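Local coordinates for protein cytochrome oxidase subunit II (Rhodothermus marinus, PDB 1W2L) that probably passes electrons through its haem c, as the cytochrome c domain of subunit II of a caa3 oxygen oxidoreductase, at residues A[30-35]-A[70-75]; A[35-40]-A[50-55]; A[42-47]-A[65-70]. One frame throughout, in Å; residues are numbered along the deposited sequence.

Contact 1 (A[30-35]-A[70-75]); sequences VGPSFK and QGYPNV. With HEC (heme c), chain B.
In this cytochrome c domain, the loop V30-K35, lying beyond H22, meets the chain Q70-V75 that leads to M76; the two meet past one edge of the haem, V30-F34 on its H22 face and P73-V75 on the other. Y72 carries the contact. Its ring is laid over P32 in a CH-pi contact, with CD of P32 3.7 Å from the centroid of the Y72 ring and 17° off its normal. O of V30 sits in the plane of the same ring, at its edge, 3.3 Å from CD1 of Y72. With CG of Y72 anti to its carbonyl carbon (chi1 -74°), the ring reaches along the chain G31-P32 until OH comes within 3.3 Å of CA of P32. That hydroxyl is hydrogen-bonded to a Tris molecule, probably from the crystallisation liquor, and R28 makes a cation-pi contact with the ring. CG1 of V30 and CG2 of V75 meet at 3.9 Å, their side chains crossing at about a right angle beside methyl CMD of the haem. O of P32 accepts a hydrogen bond from ND1 of the axial ligand H22, the proline carbonyl to proximal histidine pairing characteristic of class I cytochromes c.

Contact 2 (A[35-40]-A[50-55]); sequences KGLYGS and AVADEN. With HEC (heme c), chain B; ACT (acetate ion), chain D.
The turn L37-S40 and the end of strand 49-51 are joined at A52 by two backbone hydrogen bonds, one from each side of the residue. N of A52 gives a bond of 2.9 Å to O of S40, straight at 171° and nearly collinear with the carbonyl, while O of A52 accepts from N of G39 at 2.9 Å, with that donor tilted 30° from the carbonyl plane. The type II beta turn supplies its own bonds: O of L37 takes N of S40 and also OG of S40, the latter at 2.6 Å. With its CG between the backbone N and carbonyl carbon (chi1 60°), D53 turns OD1 toward N of Y56 and caps it, as N-cap of helix 54-62.

CB of A52 packs 3.8 Å from CD1 of L37, and that methyl lies 3.5 Å from CGA, the carboxylate carbon of one haem propionate. Y38 lays its ring beside the helix start, with N of E54 in plane at the edge. An acetate, probably from the crystallisation liquor, spans the two: its O accepts from OH of Y38 at 2.7 Å and from N of E54 at 2.9 Å. An anion at a helix N-terminus is probably stabilised by the helix dipole, though the nearby D53 carboxylate would probably oppose it. The chemistry implies a joint held through main-chain polar groups, with L37 presenting its methyls to the haem and A52 packed behind it, and a hydroxyl and a helix-start N-H able to share one anionic oxygen.

Contact 3 (A[42-47]-A[65-70]); sequences RTFEDG and GAKVVQ. With HEC (heme c), chain B.
R42 and V69 bring a strand and a loop together over the two haem propionates, in a propionate-binding site of the cytochrome c fold. NE of R42 donates to O2A of the haem at 2.9 Å (166°), with that oxygen in the plane of the guanidinium at its edge, and NH1 of R42 lies 2.9 Å from O1A of the same carboxylate. A Tris molecule, probably from the crystallisation liquor, is modelled as linked to NH1. The arginine chain is bent at chi2 (-50°) and chi3 (-63°), which folds it back to this grip. N of V69 donates to O2D of the other propionate at 2.9 Å, and CG2 of V69 lies 3.3 Å from O2A, between the two carboxylates. The Y56 side chain touches R42 and V69, and its OH also hydrogen-bonds the haem. With an alanine in place of R42, the first propionate would probably lose its facing charge and be freer to turn.

A single beta bridge, F44 with V69, positions this shell: N of Q70 donates to O of T43 at 2.9 Å, and N of E45 to O of V68 at 2.9 Å, the latter bent. CG and CD of E45 run against V68. Farther out, the F44 ring is covered on one face by K67, a CH-pi contact with CD of K67 4.0 Å from the ring centroid; O of R42 lies over the opposite face.

All three contacts touch the same haem, and each, only partly buried, combines buried with exposed residues. Contact 1 relies on ring and methyl packing between two loops, whereas contacts 2 and 3 are each tied by a pair of main-chain hydrogen bonds. Contact 3, farthest from the chain centre, adds an arginine on one propionate and a backbone N-H on the other; contact 2 lays a leucine methyl against the first. Contacts 2 and 3 meet through the antiparallel strands 41-43 and 49-51, and R42 packs against L37 and A52. Contacts 1 and 3 share Q70, with N74 packed on V68. Contacts 2 and 3 are both nested inside the loop that contact 1 closes.

Contact 1 (A[30-35]-A[70-75])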
loop_
_atom_site.group_PDB
_atom_site.type_symbol
_atom_site.label_atom_id
_atom_site.label_comp_id
_atom_site.label_asym_id
_atom_site.label_seq_id
_atom_site.Cartn_x
_atom_site.Cartn_y
_atom_site.Cartn_z
ATOM N N VAL A 30 -2.320 -8.116 9.429
ATOM C CA VAL A 30 -1.937 -6.989 10.252
ATOM C C VAL A 30 -2.428 -5.695 9.641
ATOM O O VAL A 30 -2.908 -4.804 10.323
ATOM C CB VAL A 30 -0.422 -7.038 10.475
ATOM C CG1 VAL A 30 0.100 -5.760 11.060
ATOM C CG2 VAL A 30 -0.056 -8.188 11.430
ATOM N N GLY A 31 -2.282 -5.560 8.343
ATOM C CA GLY A 31 -2.750 -4.415 7.589
ATOM C C GLY A 31 -3.956 -4.765 6.703
ATOM O O GLY A 31 -4.387 -5.926 6.618
ATOM N N PRO A 32 -4.486 -3.738 6.090
ATOM C CA PRO A 32 -5.659 -3.896 5.201
ATOM C C PRO A 32 -5.302 -4.601 3.909
ATOM O O PRO A 32 -4.206 -4.529 3.388
ATOM C CB PRO A 32 -6.114 -2.485 4.959
ATOM C CG PRO A 32 -4.889 -1.645 5.204
ATOM C CD PRO A 32 -4.095 -2.348 6.258
ATOM N N SER A 33 -6.317 -5.269 3.341
ATOM C CA SER A 33 -6.068 -5.918 2.069
ATOM C C SER A 33 -5.865 -4.896 0.965
ATOM O O SER A 33 -6.454 -3.808 0.962
ATOM C CB SER A 33 -7.271 -6.802 1.731
ATOM O OG SER A 33 -7.011 -7.622 0.607
ATOM N N PHE A 34 -5.053 -5.267 -0.034
ATOM C CA PHE A 34 -4.918 -4.464 -1.242
ATOM C C PHE A 34 -6.036 -4.650 -2.240
ATOM O O PHE A 34 -6.223 -3.860 -3.130
ATOM C CB PHE A 34 -3.615 -4.805 -1.952
ATOM C CG PHE A 34 -2.344 -4.339 -1.282
ATOM C CD1 PHE A 34 -2.334 -3.329 -0.328
ATOM C CD2 PHE A 34 -1.153 -4.915 -1.621
ATOM C CE1 PHE A 34 -1.137 -2.893 0.196
ATOM C CE2 PHE A 34 0.046 -4.455 -1.096
ATOM C CZ PHE A 34 0.047 -3.465 -0.166
ATOM N N LYS A 35 -6.813 -5.675 -2.215
ATOM C CA LYS A 35 -7.984 -5.921 -3.024
ATOM C C LYS A 35 -8.999 -4.807 -2.860
ATOM O O LYS A 35 -9.570 -4.548 -1.814
ATOM C CB LYS A 35 -8.584 -7.302 -2.737
ATOM C CG LYS A 35 -9.724 -7.632 -3.717
ATOM C CD LYS A 35 -10.366 -8.968 -3.417
ATOM C CE LYS A 35 -11.637 -9.197 -4.236
ATOM N NZ LYS A 35 -12.414 -10.338 -3.712
ATOM N N GLN A 70 -7.846 4.189 10.117
ATOM C CA GLN A 70 -8.466 3.913 11.433
ATOM C C GLN A 70 -8.574 2.417 11.663
ATOM O O GLN A 70 -8.906 1.591 10.811
ATOM C CB GLN A 70 -9.789 4.646 11.452
ATOM C CG GLN A 70 -10.986 3.841 11.188
ATOM C CD GLN A 70 -12.330 4.533 11.310
ATOM O OE1 GLN A 70 -12.480 5.496 12.051
ATOM N NE2 GLN A 70 -13.249 4.004 10.546
ATOM N N GLY A 71 -8.348 2.058 12.918
ATOM C CA GLY A 71 -8.524 0.710 13.400
ATOM C C GLY A 71 -7.411 -0.235 13.022
ATOM O O GLY A 71 -7.587 -1.452 13.164
ATOM N N TYR A 72 -6.277 0.296 12.640
ATOM C CA TYR A 72 -5.048 -0.464 12.399
ATOM C C TYR A 72 -3.924 0.045 13.255
ATOM O O TYR A 72 -3.821 1.241 13.546
ATOM C CB TYR A 72 -4.662 -0.385 10.912
ATOM C CG TYR A 72 -5.538 -1.221 10.031
ATOM C CD1 TYR A 72 -5.256 -2.567 9.896
ATOM C CD2 TYR A 72 -6.637 -0.695 9.367
ATOM C CE1 TYR A 72 -6.045 -3.336 9.099
ATOM C CE2 TYR A 72 -7.443 -1.493 8.572
ATOM C CZ TYR A 72 -7.128 -2.844 8.442
ATOM O OH TYR A 72 -7.853 -3.722 7.686
ATOM N N PRO A 73 -2.968 -0.826 13.601
ATOM C CA PRO A 73 -1.772 -0.372 14.307
ATOM C C PRO A 73 -0.822 0.363 13.371
ATOM O O PRO A 73 -0.761 0.084 12.181
ATOM C CB PRO A 73 -1.143 -1.700 14.780
ATOM C CG PRO A 73 -1.544 -2.688 13.707
ATOM C CD PRO A 73 -2.953 -2.254 13.302
ATOM N N ASN A 74 -0.047 1.287 13.933
ATOM C CA ASN A 74 0.875 2.108 13.168
ATOM C C ASN A 74 2.234 1.448 13.056
ATOM O O ASN A 74 3.151 1.767 13.760
ATOM C CB ASN A 74 0.904 3.507 13.791
ATOM C CG ASN A 74 1.687 4.525 12.958
ATOM O OD1 ASN A 74 2.181 4.174 11.898
ATOM N ND2 ASN A 74 1.832 5.723 13.450
ATOM N N VAL A 75 2.308 0.439 12.183
ATOM C CA VAL A 75 3.480 -0.418 12.092
ATOM C C VAL A 75 4.046 -0.504 10.685
ATOM O O VAL A 75 4.926 -1.320 10.465
ATOM C CB VAL A 75 3.201 -1.834 12.658
ATOM C CG1 VAL A 75 2.932 -1.761 14.146
ATOM C CG2 VAL A 75 2.100 -2.560 11.908
HETATM FE FE HEC B . 1.579 -1.442 4.532
HETATM C CHA HEC B . -1.079 0.588 5.225
HETATM C CHB HEC B . 1.530 -0.386 1.292
HETATM C CHC HEC B . 4.277 -3.392 3.883
HETATM C CHD HEC B . 1.376 -2.765 7.678
HETATM N NA HEC B . 0.452 -0.131 3.480
HETATM C C1A HEC B . -0.590 0.636 3.963
HETATM C C2A HEC B . -1.193 1.297 2.834
HETATM C C3A HEC B . -0.437 1.068 1.752
HETATM C C4A HEC B . 0.621 0.146 2.135
HETATM C CMA HEC B . -0.672 1.516 0.309
HETATM C CAA HEC B . -2.529 2.046 2.923
HETATM C CBA HEC B . -3.607 0.969 2.837
HETATM C CGA HEC B . -5.099 1.437 2.931
HETATM O O1A HEC B . -5.868 0.520 3.093
HETATM O O2A HEC B . -5.339 2.673 2.901
HETATM N NB HEC B . 2.685 -1.824 2.889
HETATM C C1B HEC B . 2.469 -1.324 1.686
HETATM C C2B HEC B . 3.452 -1.862 0.717
HETATM C C3B HEC B . 4.270 -2.657 1.480
HETATM C C4B HEC B . 3.783 -2.674 2.821
HETATM C CMB HEC B . 3.473 -1.596 -0.732
HETATM C CAB HEC B . 5.486 -3.438 1.041
HETATM C CBB HEC B . 6.506 -2.491 0.362
HETATM N NC HEC B . 2.652 -2.763 5.563
HETATM C C1C HEC B . 3.743 -3.485 5.083
HETATM C C2C HEC B . 4.191 -4.383 6.178
HETATM C C3C HEC B . 3.387 -4.194 7.219
HETATM C C4C HEC B . 2.432 -3.181 6.872
HETATM C CMC HEC B . 5.366 -5.346 6.003
HETATM C CAC HEC B . 3.305 -5.002 8.521
HETATM C CBC HEC B . 4.533 -5.047 9.400
HETATM N ND HEC B . 0.406 -1.106 6.139
HETATM C C1D HEC B . 0.460 -1.783 7.321
HETATM C C2D HEC B . -0.601 -1.346 8.200
HETATM C C3D HEC B . -1.242 -0.407 7.506
HETATM C C4D HEC B . -0.645 -0.233 6.234
HETATM C CMD HEC B . -0.856 -1.890 9.542
HETATM C CAD HEC B . -2.503 0.408 7.994
HETATM C CBD HEC B . -2.108 1.583 8.886
HETATM C CGD HEC B . -1.585 2.719 8.074
HETATM O O1D HEC B . -0.366 3.052 8.142
HETATM O O2D HEC B . -2.382 3.310 7.285
#

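Contact 2 (A[35-40]-A[50-55])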
loop_
_atom_site.group_PDB
_atom_site.type_symbol
_atom_site.label_atom_id
_atom_site.label_comp_id
_atom_site.label_asym_id
_atom_site.label_seq_id
_atom_site.Cartn_x
_atom_site.Cartn_y
_atom_site.Cartn_z
ATOM N N LYS A 35 -6.813 -5.675 -2.215
ATOM C CA LYS A 35 -7.984 -5.921 -3.024
ATOM C C LYS A 35 -8.999 -4.807 -2.860
ATOM O O LYS A 35 -9.570 -4.548 -1.814
ATOM C CB LYS A 35 -8.584 -7.302 -2.737
ATOM C CG LYS A 35 -9.724 -7.632 -3.717
ATOM C CD LYS A 35 -10.366 -8.968 -3.417
ATOM C CE LYS A 35 -11.637 -9.197 -4.236
ATOM N NZ LYS A 35 -12.414 -10.338 -3.712
ATOM N N GLY A 36 -9.223 -4.110 -4.004
ATOM C CA GLY A 36 -10.170 -3.028 -4.004
ATOM C C GLY A 36 -9.647 -1.717 -3.421
ATOM O O GLY A 36 -10.399 -0.730 -3.270
ATOM N N LEU A 37 -8.373 -1.654 -3.029
ATOM C CA LEU A 37 -7.848 -0.491 -2.370
ATOM C C LEU A 37 -7.838 0.742 -3.267
ATOM O O LEU A 37 -8.335 1.813 -2.934
ATOM C CB LEU A 37 -6.432 -0.771 -1.841
ATOM C CG LEU A 37 -5.636 0.421 -1.367
ATOM C CD1 LEU A 37 -6.387 1.211 -0.294
ATOM C CD2 LEU A 37 -4.265 -0.009 -0.857
ATOM N N TYR A 38 -7.240 0.642 -4.461
ATOM C CA TYR A 38 -7.137 1.775 -5.353
ATOM C C TYR A 38 -8.512 2.244 -5.784
ATOM O O TYR A 38 -9.280 1.455 -6.332
ATOM C CB TYR A 38 -6.292 1.420 -6.573
ATOM C CG TYR A 38 -6.119 2.565 -7.529
ATOM C CD1 TYR A 38 -5.362 3.691 -7.204
ATOM C CD2 TYR A 38 -6.697 2.591 -8.794
ATOM C CE1 TYR A 38 -5.192 4.752 -8.062
ATOM C CE2 TYR A 38 -6.526 3.624 -9.674
ATOM C CZ TYR A 38 -5.784 4.714 -9.327
ATOM O OH TYR A 38 -5.633 5.728 -10.220
ATOM N N GLY A 39 -8.757 3.520 -5.545
ATOM C CA GLY A 39 -10.033 4.150 -5.830
ATOM C C GLY A 39 -11.069 4.030 -4.743
ATOM O O GLY A 39 -12.153 4.570 -4.945
ATOM N N SER A 40 -10.737 3.427 -3.606
ATOM C CA SER A 40 -11.629 3.343 -2.457
ATOM C C SER A 40 -11.500 4.547 -1.552
ATOM O O SER A 40 -10.499 5.255 -1.633
ATOM C CB SER A 40 -11.363 2.054 -1.683
ATOM O OG SER A 40 -10.125 2.080 -1.006
ATOM N N ALA A 50 -9.976 10.316 2.769
ATOM C CA ALA A 50 -9.369 10.635 1.498
ATOM C C ALA A 50 -9.593 9.469 0.556
ATOM O O ALA A 50 -9.705 8.323 0.987
ATOM C CB ALA A 50 -7.864 10.844 1.590
ATOM N N VAL A 51 -9.539 9.751 -0.725
ATOM C CA VAL A 51 -9.557 8.662 -1.692
ATOM C C VAL A 51 -8.177 8.116 -1.912
ATOM O O VAL A 51 -7.158 8.812 -1.855
ATOM C CB VAL A 51 -10.195 9.143 -2.993
ATOM C CG1 VAL A 51 -9.336 9.911 -3.953
ATOM C CG2 VAL A 51 -10.922 7.972 -3.655
ATOM N N ALA A 52 -8.112 6.793 -2.090
ATOM C CA ALA A 52 -6.868 6.110 -2.365
ATOM C C ALA A 52 -6.486 6.222 -3.835
ATOM O O ALA A 52 -6.664 5.313 -4.637
ATOM C CB ALA A 52 -6.922 4.648 -1.899
ATOM N N ASP A 53 -5.928 7.373 -4.159
ATOM C CA ASP A 53 -5.376 7.675 -5.483
ATOM C C ASP A 53 -3.863 7.392 -5.478
ATOM O O ASP A 53 -3.301 6.896 -4.516
ATOM C CB ASP A 53 -5.730 9.094 -5.881
ATOM C CG ASP A 53 -5.205 10.160 -4.957
ATOM O OD1 ASP A 53 -4.339 9.899 -4.114
ATOM O OD2 ASP A 53 -5.667 11.329 -5.095
ATOM N N GLU A 54 -3.243 7.650 -6.626
ATOM C CA GLU A 54 -1.829 7.339 -6.768
ATOM C C GLU A 54 -0.986 8.031 -5.720
ATOM O O GLU A 54 -0.074 7.438 -5.119
ATOM C CB GLU A 54 -1.340 7.738 -8.148
ATOM C CG GLU A 54 -0.146 7.079 -8.715
ATOM C CD GLU A 54 -0.262 6.407 -10.079
ATOM O OE1 GLU A 54 -1.358 5.996 -10.568
ATOM O OE2 GLU A 54 0.748 6.191 -10.748
ATOM N N ASN A 55 -1.272 9.337 -5.489
ATOM C CA ASN A 55 -0.533 10.072 -4.478
ATOM C C ASN A 55 -0.700 9.490 -3.091
ATOM O O ASN A 55 0.255 9.452 -2.287
ATOM C CB ASN A 55 -0.915 11.544 -4.469
ATOM C CG ASN A 55 -0.233 12.304 -5.586
ATOM O OD1 ASN A 55 0.760 11.858 -6.092
ATOM N ND2 ASN A 55 -0.781 13.399 -5.967
HETATM FE FE HEC B . 1.579 -1.442 4.532
HETATM C CHA HEC B . -1.079 0.588 5.225
HETATM C CHB HEC B . 1.530 -0.386 1.292
HETATM C CHC HEC B . 4.277 -3.392 3.883
HETATM C CHD HEC B . 1.376 -2.765 7.678
HETATM N NA HEC B . 0.452 -0.131 3.480
HETATM C C1A HEC B . -0.590 0.636 3.963
HETATM C C2A HEC B . -1.193 1.297 2.834
HETATM C C3A HEC B . -0.437 1.068 1.752
HETATM C C4A HEC B . 0.621 0.146 2.135
HETATM C CMA HEC B . -0.672 1.516 0.309
HETATM C CAA HEC B . -2.529 2.046 2.923
HETATM C CBA HEC B . -3.607 0.969 2.837
HETATM C CGA HEC B . -5.099 1.437 2.931
HETATM O O1A HEC B . -5.868 0.520 3.093
HETATM O O2A HEC B . -5.339 2.673 2.901
HETATM N NB HEC B . 2.685 -1.824 2.889
HETATM C C1B HEC B . 2.469 -1.324 1.686
HETATM C C2B HEC B . 3.452 -1.862 0.717
HETATM C C3B HEC B . 4.270 -2.657 1.480
HETATM C C4B HEC B . 3.783 -2.674 2.821
HETATM C CMB HEC B . 3.473 -1.596 -0.732
HETATM C CAB HEC B . 5.486 -3.438 1.041
HETATM C CBB HEC B . 6.506 -2.491 0.362
HETATM N NC HEC B . 2.652 -2.763 5.563
HETATM C C1C HEC B . 3.743 -3.485 5.083
HETATM C C2C HEC B . 4.191 -4.383 6.178
HETATM C C3C HEC B . 3.387 -4.194 7.219
HETATM C C4C HEC B . 2.432 -3.181 6.872
HETATM C CMC HEC B . 5.366 -5.346 6.003
HETATM C CAC HEC B . 3.305 -5.002 8.521
HETATM C CBC HEC B . 4.533 -5.047 9.400
HETATM N ND HEC B . 0.406 -1.106 6.139
HETATM C C1D HEC B . 0.460 -1.783 7.321
HETATM C C2D HEC B . -0.601 -1.346 8.200
HETATM C C3D HEC B . -1.242 -0.407 7.506
HETATM C C4D HEC B . -0.645 -0.233 6.234
HETATM C CMD HEC B . -0.856 -1.890 9.542
HETATM C CAD HEC B . -2.503 0.408 7.994
HETATM C CBD HEC B . -2.108 1.583 8.886
HETATM C CGD HEC B . -1.585 2.719 8.074
HETATM O O1D HEC B . -0.366 3.052 8.142
HETATM O O2D HEC B . -2.382 3.310 7.285
HETATM C C ACT D . -5.120 9.092 -9.371
HETATM O O ACT D . -4.789 7.932 -9.005
HETATM O OXT ACT D . -4.776 10.204 -9.005
HETATM C CH3 ACT D . -6.156 9.097 -10.538
#

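Contact 3 (A[42-47]-A[65-70])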
loop_
_atom_site.group_PDB
_atom_site.type_symbol
_atom_site.label_atom_id
_atom_site.label_comp_id
_atom_site.label_asym_id
_atom_site.label_seq_id
_atom_site.Cartn_x
_atom_site.Cartn_y
_atom_site.Cartn_z
ATOM N N ARG A 42 -10.755 6.045 2.177
ATOM C CA ARG A 42 -10.094 5.704 3.415
ATOM C C ARG A 42 -10.481 6.672 4.533
ATOM O O ARG A 42 -10.552 7.872 4.298
ATOM C CB ARG A 42 -8.574 5.688 3.261
ATOM C CG ARG A 42 -8.031 5.070 2.012
ATOM C CD ARG A 42 -8.552 3.715 1.658
ATOM N NE ARG A 42 -8.258 2.683 2.619
ATOM C CZ ARG A 42 -9.049 1.870 3.263
ATOM N NH1 ARG A 42 -8.507 0.977 4.090
ATOM N NH2 ARG A 42 -10.379 1.910 3.113
ATOM N N THR A 43 -10.646 6.135 5.723
ATOM C CA THR A 43 -10.849 6.947 6.921
ATOM C C THR A 43 -9.640 6.790 7.829
ATOM O O THR A 43 -9.246 5.635 8.085
ATOM C CB THR A 43 -12.123 6.538 7.677
ATOM O OG1 THR A 43 -13.192 6.733 6.752
ATOM C CG2 THR A 43 -12.334 7.442 8.893
ATOM N N PHE A 44 -9.086 7.872 8.316
ATOM C CA PHE A 44 -7.899 7.828 9.159
ATOM C C PHE A 44 -8.209 7.932 10.626
ATOM O O PHE A 44 -9.324 8.203 11.049
ATOM C CB PHE A 44 -6.951 8.952 8.696
ATOM C CG PHE A 44 -6.656 8.836 7.224
ATOM C CD1 PHE A 44 -6.006 7.736 6.745
ATOM C CD2 PHE A 44 -7.062 9.809 6.353
ATOM C CE1 PHE A 44 -5.777 7.592 5.401
ATOM C CE2 PHE A 44 -6.825 9.704 4.986
ATOM C CZ PHE A 44 -6.175 8.571 4.526
ATOM N N GLU A 45 -7.165 7.736 11.455
ATOM C CA GLU A 45 -7.363 7.661 12.889
ATOM C C GLU A 45 -7.972 8.981 13.409
ATOM O O GLU A 45 -8.612 8.894 14.439
ATOM C CB GLU A 45 -6.105 7.344 13.662
ATOM C CG GLU A 45 -4.945 6.609 13.108
ATOM C CD GLU A 45 -3.713 6.752 14.000
ATOM O OE1 GLU A 45 -3.468 5.807 14.779
ATOM O OE2 GLU A 45 -3.046 7.823 13.905
ATOM N N ASP A 46 -7.749 10.083 12.723
ATOM C CA ASP A 46 -8.295 11.381 13.116
ATOM C C ASP A 46 -9.687 11.668 12.572
ATOM O O ASP A 46 -10.206 12.753 12.842
ATOM C CB ASP A 46 -7.411 12.533 12.626
ATOM C CG ASP A 46 -6.966 12.226 11.194
ATOM O OD1 ASP A 46 -7.835 12.022 10.327
ATOM O OD2 ASP A 46 -5.745 12.169 10.935
ATOM N N GLY A 47 -10.297 10.750 11.842
ATOM C CA GLY A 47 -11.651 10.910 11.378
ATOM C C GLY A 47 -11.727 11.551 10.001
ATOM O O GLY A 47 -12.787 11.557 9.364
ATOM N N GLY A 65 3.513 5.893 8.259
ATOM C CA GLY A 65 3.174 6.401 9.565
ATOM C C GLY A 65 2.637 7.817 9.453
ATOM O O GLY A 65 2.097 8.259 10.458
ATOM N N ALA A 66 2.747 8.524 8.326
ATOM C CA ALA A 66 2.194 9.892 8.278
ATOM C C ALA A 66 0.675 9.996 8.325
ATOM O O ALA A 66 0.173 10.881 9.031
ATOM C CB ALA A 66 2.721 10.611 7.025
ATOM N N LYS A 67 -0.138 9.194 7.637
ATOM C CA LYS A 67 -1.593 9.165 7.807
ATOM C C LYS A 67 -1.935 7.679 8.054
ATOM O O LYS A 67 -1.461 6.847 7.236
ATOM C CB LYS A 67 -2.454 9.633 6.660
ATOM C CG LYS A 67 -2.586 11.127 6.454
ATOM C CD LYS A 67 -3.524 11.473 5.307
ATOM C CE LYS A 67 -3.260 12.849 4.694
ATOM N NZ LYS A 67 -4.399 13.421 3.930
ATOM N N VAL A 68 -2.641 7.344 9.071
ATOM C CA VAL A 68 -2.878 5.950 9.450
ATOM C C VAL A 68 -4.348 5.586 9.354
ATOM O O VAL A 68 -5.183 6.245 9.980
ATOM C CB VAL A 68 -2.379 5.708 10.888
ATOM C CG1 VAL A 68 -2.558 4.264 11.342
ATOM C CG2 VAL A 68 -0.926 6.135 11.022
ATOM N N VAL A 69 -4.663 4.516 8.631
ATOM C CA VAL A 69 -6.054 4.049 8.497
ATOM C C VAL A 69 -6.626 3.719 9.864
ATOM O O VAL A 69 -6.001 3.045 10.695
ATOM C CB VAL A 69 -6.099 2.845 7.534
ATOM C CG1 VAL A 69 -7.493 2.279 7.414
ATOM C CG2 VAL A 69 -5.539 3.216 6.172
ATOM N N GLN A 70 -7.846 4.189 10.117
ATOM C CA GLN A 70 -8.466 3.913 11.433
ATOM C C GLN A 70 -8.574 2.417 11.663
ATOM O O GLN A 70 -8.906 1.591 10.811
ATOM C CB GLN A 70 -9.789 4.646 11.452
ATOM C CG GLN A 70 -10.986 3.841 11.188
ATOM C CD GLN A 70 -12.330 4.533 11.310
ATOM O OE1 GLN A 70 -12.480 5.496 12.051
ATOM N NE2 GLN A 70 -13.249 4.004 10.546
HETATM FE FE HEC B . 1.579 -1.442 4.532
HETATM C CHA HEC B . -1.079 0.588 5.225
HETATM C CHB HEC B . 1.530 -0.386 1.292
HETATM C CHC HEC B . 4.277 -3.392 3.883
HETATM C CHD HEC B . 1.376 -2.765 7.678
HETATM N NA HEC B . 0.452 -0.131 3.480
HETATM C C1A HEC B . -0.590 0.636 3.963
HETATM C C2A HEC B . -1.193 1.297 2.834
HETATM C C3A HEC B . -0.437 1.068 1.752
HETATM C C4A HEC B . 0.621 0.146 2.135
HETATM C CMA HEC B . -0.672 1.516 0.309
HETATM C CAA HEC B . -2.529 2.046 2.923
HETATM C CBA HEC B . -3.607 0.969 2.837
HETATM C CGA HEC B . -5.099 1.437 2.931
HETATM O O1A HEC B . -5.868 0.520 3.093
HETATM O O2A HEC B . -5.339 2.673 2.901
HETATM N NB HEC B . 2.685 -1.824 2.889
HETATM C C1B HEC B . 2.469 -1.324 1.686
HETATM C C2B HEC B . 3.452 -1.862 0.717
HETATM C C3B HEC B . 4.270 -2.657 1.480
HETATM C C4B HEC B . 3.783 -2.674 2.821
HETATM C CMB HEC B . 3.473 -1.596 -0.732
HETATM C CAB HEC B . 5.486 -3.438 1.041
HETATM C CBB HEC B . 6.506 -2.491 0.362
HETATM N NC HEC B . 2.652 -2.763 5.563
HETATM C C1C HEC B . 3.743 -3.485 5.083
HETATM C C2C HEC B . 4.191 -4.383 6.178
HETATM C C3C HEC B . 3.387 -4.194 7.219
HETATM C C4C HEC B . 2.432 -3.181 6.872
HETATM C CMC HEC B . 5.366 -5.346 6.003
HETATM C CAC HEC B . 3.305 -5.002 8.521
HETATM C CBC HEC B . 4.533 -5.047 9.400
HETATM N ND HEC B . 0.406 -1.106 6.139
HETATM C C1D HEC B . 0.460 -1.783 7.321
HETATM C C2D HEC B . -0.601 -1.346 8.200
HETATM C C3D HEC B . -1.242 -0.407 7.506
HETATM C C4D HEC B . -0.645 -0.233 6.234
HETATM C CMD HEC B . -0.856 -1.890 9.542
HETATM C CAD HEC B . -2.503 0.408 7.994
HETATM C CBD HEC B . -2.108 1.583 8.886
HETATM C CGD HEC B . -1.585 2.719 8.074
HETATM O O1D HEC B . -0.366 3.052 8.142
HETATM O O2D HEC B . -2.382 3.310 7.285
HETATM O O HOH W 1 -11.520 7.785 13.215
HETATM O O HOH W 2 -3.550 9.461 10.895
#